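Local coordinates for protein putative polyprenyl synthetase (Streptomyces coelicolor, PDB 3NF2) that is a putative polyprenyl synthetase of the FPP/GGPP synthase family that probably condenses prenyl diphosphates into longer chains with the help of magnesium, at residues A[264-267]-A[268-271]; A[281-285]-A[286-290]; A[294-298]-A[299-303]. All blocks are in the same frame, centred on the assembly; numbering follows the deposited sequence.

Contact 1: residues A[264-267]-A[268-271]; sequences SERL and GEIL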
loop_
_atom_site.group_PDB
_atom_site.type_symbol
_atom_site.label_atom_id
_atom_site.label_comp_id
_atom_site.label_asym_id
_atom_site.label_seq_id
_atom_site.Cartn_x
_atom_site.Cartn_y
_atom_site.Cartn_z
ATOM N N SER A 264 -28.107 20.856 21.641
ATOM C CA SER A 264 -27.093 20.919 20.605
ATOM C C SER A 264 -25.998 21.945 20.902
ATOM O O SER A 264 -24.809 21.639 20.764
ATOM C CB SER A 264 -27.755 21.261 19.287
ATOM O OG SER A 264 -26.790 21.356 18.256
ATOM N N GLU A 265 -26.409 23.152 21.302
ATOM C CA GLU A 265 -25.474 24.232 21.617
ATOM C C GLU A 265 -24.571 23.844 22.780
ATOM O O GLU A 265 -23.361 24.038 22.718
ATOM C CB GLU A 265 -26.217 25.542 21.931
ATOM C CG GLU A 265 -27.124 26.083 20.811
ATOM C CD GLU A 265 -26.385 26.825 19.696
ATOM O OE1 GLU A 265 -25.250 27.301 19.920
ATOM O OE2 GLU A 265 -26.957 26.943 18.591
ATOM N N ARG A 266 -25.150 23.273 23.831
ATOM C CA ARG A 266 -24.363 22.904 25.008
ATOM C C ARG A 266 -23.389 21.750 24.735
ATOM O O ARG A 266 -22.251 21.748 25.229
ATOM C CB ARG A 266 -25.272 22.595 26.198
ATOM C CG ARG A 266 -24.526 22.307 27.505
ATOM C CD ARG A 266 -23.568 23.444 27.883
ATOM N NE ARG A 266 -22.733 23.068 29.015
ATOM C CZ ARG A 266 -21.659 23.738 29.423
ATOM N NH1 ARG A 266 -20.976 23.297 30.468
ATOM N NH2 ARG A 266 -21.264 24.836 28.786
ATOM N N LEU A 267 -23.833 20.781 23.941
ATOM C CA LEU A 267 -22.959 19.688 23.515
ATOM C C LEU A 267 -21.738 20.207 22.731
ATOM O O LEU A 267 -20.616 19.739 22.945
ATOM C CB LEU A 267 -23.747 18.664 22.690
ATOM C CG LEU A 267 -22.932 17.507 22.115
ATOM C CD1 LEU A 267 -22.596 16.483 23.183
ATOM C CD2 LEU A 267 -23.646 16.873 20.950
ATOM N N GLY A 268 -21.970 21.172 21.839
ATOM C CA GLY A 268 -20.899 21.876 21.121
ATOM C C GLY A 268 -19.834 22.492 22.020
ATOM O O GLY A 268 -18.638 22.319 21.779
ATOM N N GLU A 269 -20.275 23.202 23.060
ATOM C CA GLU A 269 -19.370 23.835 24.020
ATOM C C GLU A 269 -18.543 22.794 24.764
ATOM O O GLU A 269 -17.331 22.949 24.928
ATOM C CB GLU A 269 -20.159 24.692 25.019
ATOM C CG GLU A 269 -20.827 25.926 24.409
ATOM C CD GLU A 269 -21.919 26.531 25.294
ATOM O OE1 GLU A 269 -22.022 26.159 26.487
ATOM O OE2 GLU A 269 -22.681 27.385 24.788
ATOM N N ILE A 270 -19.208 21.724 25.183
ATOM C CA ILE A 270 -18.592 20.658 25.974
ATOM C C ILE A 270 -17.545 19.864 25.182
ATOM O O ILE A 270 -16.442 19.629 25.674
ATOM C CB ILE A 270 -19.679 19.715 26.554
ATOM C CG1 ILE A 270 -20.457 20.420 27.663
ATOM C CG2 ILE A 270 -19.077 18.445 27.098
ATOM C CD1 ILE A 270 -21.655 19.640 28.153
ATOM N N LEU A 271 -17.887 19.474 23.954
ATOM C CA LEU A 271 -16.979 18.690 23.111
ATOM C C LEU A 271 -15.749 19.481 22.664
ATOM O O LEU A 271 -14.660 18.914 22.530
ATOM C CB LEU A 271 -17.716 18.116 21.895
ATOM C CG LEU A 271 -18.886 17.148 22.129
ATOM C CD1 LEU A 271 -19.504 16.757 20.787
ATOM C CD2 LEU A 271 -18.502 15.911 22.950
#
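Arg266 and Glu269, three residues apart on helix 262-275, are joined by a salt bridge in which Arg266 NH2 lies 2.8 Å from Glu269 OE1. The N-H points at the oxygen with an angle of 155°, and OE1 sits at the guanidinium edge, within a few degrees of its plane, while the carboxylate itself is turned 78° against that plane. Arg266 reaches this position by a bend: CG leaves anti to the backbone N, and the bend at chi2 (55°) turns the chain forward along the helix, toward its next turn. One face of the guanidinium is thereby laid over Ile270, whose CG1 comes within 3.7 Å of Arg266 NE. The charged group is thus held in two ways, by an ionic bond at its edge and by aliphatic packing on a face.

On another side of the helix Leu267 meets Leu271, one turn on, with CG of Leu267 3.8 Å from CD1 of Leu271. Both leucines also pack on helix 251-259, at Leu257, and Leu267 and Ile270 touch helix 285-297. Beneath the side chains the backbone bonds are regular, as Leu271 N to Leu267 O at 2.9 Å and Ile270 N to Arg266 O at 3.0 Å illustrate. The division between an exposed charged side and a leucine side applied to neighbouring helices is that of an amphipathic alpha-helix, here carrying an i to i+3 Arg-Glu bridge and an i to i+4 leucine pair in the mainly helical prenyl synthase fold.

Contact 2: residues A[281-285]-A[286-290]; sequences ANFSE and EEFAA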
loop_
_atom_site.group_PDB
_atom_site.type_symbol
_atom_site.label_atom_id
_atom_site.label_comp_id
_atom_site.label_asym_id
_atom_site.label_seq_id
_atom_site.Cartn_x
_atom_site.Cartn_y
_atom_site.Cartn_z
ATOM N N ALA A 281 -8.491 12.168 30.932
ATOM C CA ALA A 281 -8.160 10.819 31.384
ATOM C C ALA A 281 -8.840 10.448 32.710
ATOM O O ALA A 281 -8.864 9.280 33.098
ATOM C CB ALA A 281 -6.636 10.664 31.500
ATOM N N ASN A 282 -9.378 11.444 33.408
ATOM C CA ASN A 282 -10.039 11.199 34.682
ATOM C C ASN A 282 -11.558 11.131 34.585
ATOM O O ASN A 282 -12.216 10.784 35.565
ATOM C CB ASN A 282 -9.613 12.240 35.722
ATOM C CG ASN A 282 -8.235 11.960 36.298
ATOM O OD1 ASN A 282 -7.790 10.809 36.365
ATOM N ND2 ASN A 282 -7.559 13.016 36.734
ATOM N N PHE A 283 -12.097 11.448 33.408
ATOM C CA PHE A 283 -13.545 11.453 33.150
ATOM C C PHE A 283 -14.212 10.170 33.632
ATOM O O PHE A 283 -13.642 9.089 33.519
ATOM C CB PHE A 283 -13.834 11.615 31.658
ATOM C CG PHE A 283 -13.877 13.049 31.180
ATOM C CD1 PHE A 283 -14.612 13.381 30.044
ATOM C CD2 PHE A 283 -13.182 14.063 31.843
ATOM C CE1 PHE A 283 -14.657 14.700 29.576
ATOM C CE2 PHE A 283 -13.227 15.380 31.383
ATOM C CZ PHE A 283 -13.964 15.698 30.249
ATOM N N SER A 284 -15.419 10.305 34.174
ATOM C CA SER A 284 -16.161 9.164 34.713
ATOM C C SER A 284 -17.195 8.676 33.708
ATOM O O SER A 284 -17.510 9.373 32.745
ATOM C CB SER A 284 -16.856 9.557 36.019
ATOM O OG SER A 284 -17.757 10.631 35.805
ATOM N N GLU A 285 -17.730 7.481 33.960
ATOM C CA GLU A 285 -18.878 6.934 33.223
ATOM C C GLU A 285 -20.026 7.947 33.132
ATOM O O GLU A 285 -20.581 8.186 32.051
ATOM C CB GLU A 285 -19.337 5.635 33.907
ATOM C CG GLU A 285 -20.455 4.863 33.190
ATOM C CD GLU A 285 -21.848 5.310 33.599
ATOM O OE1 GLU A 285 -22.711 5.476 32.707
ATOM O OE2 GLU A 285 -22.072 5.513 34.810
ATOM N N GLU A 286 -20.347 8.566 34.267
ATOM C CA GLU A 286 -21.467 9.509 34.383
ATOM C C GLU A 286 -21.323 10.733 33.506
ATOM O O GLU A 286 -22.319 11.224 32.952
ATOM C CB GLU A 286 -21.638 9.930 35.831
ATOM C CG GLU A 286 -22.049 8.781 36.737
ATOM C CD GLU A 286 -20.892 8.072 37.403
ATOM O OE1 GLU A 286 -19.792 7.967 36.813
ATOM O OE2 GLU A 286 -21.103 7.603 38.535
ATOM N N GLU A 287 -20.087 11.205 33.356
ATOM C CA GLU A 287 -19.800 12.324 32.450
ATOM C C GLU A 287 -19.992 11.912 31.001
ATOM O O GLU A 287 -20.508 12.687 30.192
ATOM C CB GLU A 287 -18.377 12.853 32.666
ATOM C CG GLU A 287 -18.152 13.515 34.028
ATOM C CD GLU A 287 -16.719 13.974 34.208
ATOM O OE1 GLU A 287 -15.992 13.331 35.002
ATOM O OE2 GLU A 287 -16.317 14.962 33.543
ATOM N N PHE A 288 -19.589 10.688 30.668
ATOM C CA PHE A 288 -19.857 10.157 29.320
ATOM C C PHE A 288 -21.334 9.874 29.088
ATOM O O PHE A 288 -21.837 10.054 27.972
ATOM C CB PHE A 288 -18.990 8.937 29.007
ATOM C CG PHE A 288 -17.528 9.268 28.831
ATOM C CD1 PHE A 288 -17.108 10.109 27.800
ATOM C CD2 PHE A 288 -16.577 8.739 29.695
ATOM C CE1 PHE A 288 -15.758 10.424 27.643
ATOM C CE2 PHE A 288 -15.232 9.044 29.554
ATOM C CZ PHE A 288 -14.817 9.887 28.522
ATOM N N ALA A 289 -22.028 9.458 30.148
ATOM C CA ALA A 289 -23.483 9.318 30.104
ATOM C C ALA A 289 -24.156 10.665 29.845
ATOM O O ALA A 289 -25.017 10.757 28.963
ATOM C CB ALA A 289 -24.010 8.679 31.386
ATOM N N ALA A 290 -23.742 11.713 30.569
ATOM C CA ALA A 290 -24.297 13.059 30.335
ATOM C C ALA A 290 -24.215 13.497 28.869
ATOM O O ALA A 290 -25.165 14.095 28.350
ATOM C CB ALA A 290 -23.616 14.097 31.226
#
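The backbone runs extended through Phe283 and Ser284 straight into the first turn of helix 285-297, where Phe288 N bonds to Ser284 O at 3.2 Å and Ala289 N to Glu285 O at 2.7 Å. Ser284 occupies the N-cap. Its OG stands between its own N and carbonyl carbon, chi1 60°, which turns the hydroxyl toward Glu287 N; that capping bond, OG to N at 3.4 Å, is weak. The return bond is firmer: Ser284 N donates to Glu287 OE1 at 3.2 Å with an N-H angle of 153°, arriving from above the carboxylate plane. Ser284 OG makes a further weak bond to the same OE1. Reciprocal bonds of this kind, side chain of the cap to the backbone three residues on and side chain of that residue back to the cap, define a capping box, and they supply partners to N-H groups at the helix start. The Glu287 carboxylate also lies at the N-terminal end of the helix, where the helix dipole would be expected to favour a negative charge.

OE2 of Glu287 makes no such bond across this contact; it rests over one face of the Phe283 ring, offset toward the rim, a packing contact (Phe283 CD2 to Glu287 OE2 3.7 Å). Phe283 also packs on Phe288, the closest approach being Phe283 CB to Phe288 CE2 at 3.6 Å; the ring planes stand 55° apart, their centroids separated by 5.7 Å. The buried Phe288 side chain also packs on Trp241 and, from helix 242-245, on Leu244 and Arg245. On a further side of the helix start, Glu285 OE1 comes within 3.7 Å of the Ala289 methyl CB and bonds to Trp241 NE1, tying the first turn to the segment before helix 242-245.

Contact 3: residues A[294-298]-A[299-303]; sequences LIEEA and GGREW. With SO4 (sulfate ion), chain F.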
loop_
_atom_site.group_PDB
_atom_site.type_symbol
_atom_site.label_atom_id
_atom_site.label_comp_id
_atom_site.label_asym_id
_atom_site.label_seq_id
_atom_site.Cartn_x
_atom_site.Cartn_y
_atom_site.Cartn_z
ATOM N N LEU A 294 -27.222 14.106 26.257
ATOM C CA LEU A 294 -27.350 15.341 25.463
ATOM C C LEU A 294 -27.489 15.101 23.962
ATOM O O LEU A 294 -28.228 15.816 23.300
ATOM C CB LEU A 294 -26.181 16.302 25.721
ATOM C CG LEU A 294 -26.172 17.217 26.953
ATOM C CD1 LEU A 294 -24.757 17.669 27.215
ATOM C CD2 LEU A 294 -27.111 18.433 26.814
ATOM N N ILE A 295 -26.775 14.105 23.428
ATOM C CA ILE A 295 -26.908 13.711 22.007
ATOM C C ILE A 295 -28.328 13.202 21.737
ATOM O O ILE A 295 -28.947 13.556 20.734
ATOM C CB ILE A 295 -25.867 12.626 21.600
ATOM C CG1 ILE A 295 -24.453 13.196 21.586
ATOM C CG2 ILE A 295 -26.162 12.034 20.200
ATOM C CD1 ILE A 295 -23.391 12.102 21.749
ATOM N N GLU A 296 -28.841 12.380 22.640
ATOM C CA GLU A 296 -30.224 11.935 22.534
ATOM C C GLU A 296 -31.234 13.100 22.562
ATOM O O GLU A 296 -32.081 13.194 21.660
ATOM C CB GLU A 296 -30.557 10.848 23.568
ATOM C CG GLU A 296 -31.892 10.162 23.269
ATOM C CD GLU A 296 -32.074 8.808 23.937
ATOM O OE1 GLU A 296 -31.205 8.385 24.733
ATOM O OE2 GLU A 296 -33.104 8.160 23.649
ATOM N N GLU A 297 -31.116 14.006 23.543
ATOM C CA GLU A 297 -31.990 15.200 23.581
ATOM C C GLU A 297 -31.950 16.023 22.292
ATOM O O GLU A 297 -32.997 16.466 21.813
ATOM C CB GLU A 297 -31.736 16.105 24.802
ATOM C CG GLU A 297 -32.805 17.223 24.943
ATOM C CD GLU A 297 -32.589 18.186 26.113
ATOM O OE1 GLU A 297 -33.051 19.345 26.018
ATOM O OE2 GLU A 297 -31.989 17.794 27.133
ATOM N N ALA A 298 -30.765 16.186 21.701
ATOM C CA ALA A 298 -30.651 16.941 20.441
ATOM C C ALA A 298 -31.162 16.179 19.214
ATOM O O ALA A 298 -31.134 16.700 18.091
ATOM C CB ALA A 298 -29.216 17.409 20.225
ATOM N N GLY A 299 -31.624 14.946 19.424
ATOM C CA GLY A 299 -32.162 14.136 18.338
ATOM C C GLY A 299 -31.103 13.401 17.530
ATOM O O GLY A 299 -31.358 13.012 16.385
ATOM N N GLY A 300 -29.922 13.214 18.122
ATOM C CA GLY A 300 -28.812 12.523 17.460
ATOM C C GLY A 300 -29.024 11.026 17.283
ATOM O O GLY A 300 -28.789 10.484 16.204
ATOM N N ARG A 301 -29.468 10.364 18.347
ATOM C CA ARG A 301 -29.725 8.926 18.328
ATOM C C ARG A 301 -30.827 8.557 17.343
ATOM O O ARG A 301 -30.639 7.691 16.480
ATOM C CB ARG A 301 -30.129 8.457 19.715
ATOM C CG ARG A 301 -30.342 6.974 19.826
ATOM C CD ARG A 301 -30.673 6.621 21.243
ATOM N NE ARG A 301 -30.463 5.209 21.516
ATOM C CZ ARG A 301 -30.573 4.671 22.723
ATOM N NH1 ARG A 301 -30.883 5.440 23.755
ATOM N NH2 ARG A 301 -30.348 3.377 22.901
ATOM N N GLU A 302 -31.963 9.236 17.483
ATOM C CA GLU A 302 -33.117 9.036 16.622
ATOM C C GLU A 302 -32.771 9.227 15.156
ATOM O O GLU A 302 -33.103 8.371 14.330
ATOM C CB GLU A 302 -34.257 9.985 17.022
ATOM C CG GLU A 302 -35.540 9.815 16.204
ATOM C CD GLU A 302 -36.167 8.422 16.341
ATOM O OE1 GLU A 302 -36.125 7.838 17.446
ATOM O OE2 GLU A 302 -36.708 7.912 15.336
ATOM N N TRP A 303 -32.090 10.334 14.842
ATOM C CA TRP A 303 -31.693 10.615 13.468
ATOM C C TRP A 303 -30.847 9.488 12.875
ATOM O O TRP A 303 -31.000 9.151 11.697
ATOM C CB TRP A 303 -30.943 11.943 13.348
ATOM C CG TRP A 303 -30.790 12.358 11.918
ATOM C CD1 TRP A 303 -31.674 13.085 11.182
ATOM C CD2 TRP A 303 -29.703 12.033 11.037
ATOM N NE1 TRP A 303 -31.197 13.260 9.893
ATOM C CE2 TRP A 303 -29.994 12.613 9.780
ATOM C CE3 TRP A 303 -28.511 11.304 11.190
ATOM C CZ2 TRP A 303 -29.133 12.501 8.688
ATOM C CZ3 TRP A 303 -27.661 11.183 10.103
ATOM C CH2 TRP A 303 -27.977 11.787 8.866
HETATM S S SO4 F . -30.967 2.711 26.500
HETATM O O1 SO4 F . -30.694 2.067 25.219
HETATM O O2 SO4 F . -29.872 2.441 27.430
HETATM O O3 SO4 F . -31.084 4.154 26.304
HETATM O O4 SO4 F . -32.219 2.188 27.042
HETATM O O HOH W 1 -32.277 11.056 19.745
#
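Arg301 NH1 bonds to Glu296 OE1 at 3.1 Å, a salt bridge between helix 285-297 and the start of helix 300-319. The two side chains run alongside each other in the same direction. OE1 is near the guanidinium plane, but the N-H comes to it from above the carboxylate plane, the two planes being 75° apart. The NH1/NH2 edge of the guanidinium, next to the side that meets Glu296, holds a sulfate, probably from the crystallisation liquor: Arg301 NH1 meets O3 at 2.9 Å and NH2 meets O1 at 2.7 Å, both nearly straight. With CG anti to the backbone N (chi1 -177°) and the chain extended on to NE, the guanidinium is carried out alongside Glu296 to the sulfate. Replacing Arg301 by alanine is likely to leave Glu296 without its cationic mate and the sulfate without the two N-H groups that hold it.

Behind the bridge, a Schellman motif sets the turn. Gly300 N returns to Ile295 O at 2.8 Å and Gly299 N to Glu296 O at 2.9 Å. Gly299 has a positive phi of 83°, where a side chain would jam against the Ala298 carbonyl. At Gly300 a CB would collide with Ile295 CG2. A water links Glu296 O to Glu302 N across the break.

Trp230 of helix 203-230 forms a cation-pi pair with Arg301, while Ile295 and Ala298 pack on helices 251-259 and 262-275.

Followed from the N terminus, the three contacts come in series, none nested within or crossing another, and each joins adjoining residues without closing a long loop. Contact 1 lies within helix 262-275; contact 2 starts the next helix, 285-297, after the intervening loop; contact 3 ends that helix and opens helix 300-319. Contacts 1 and 2 do not touch, their nearest atoms being about 6 Å apart. Contacts 1 and 3 do pack, with Leu267 CD2 3.8 Å from Ile295 CG1 and Ile270 CD1 3.8 Å from Leu294 CD1, fastening the two successive helices together. Contacts 2 and 3 are connected through helix 285-297 itself, their centres about 18 Å apart.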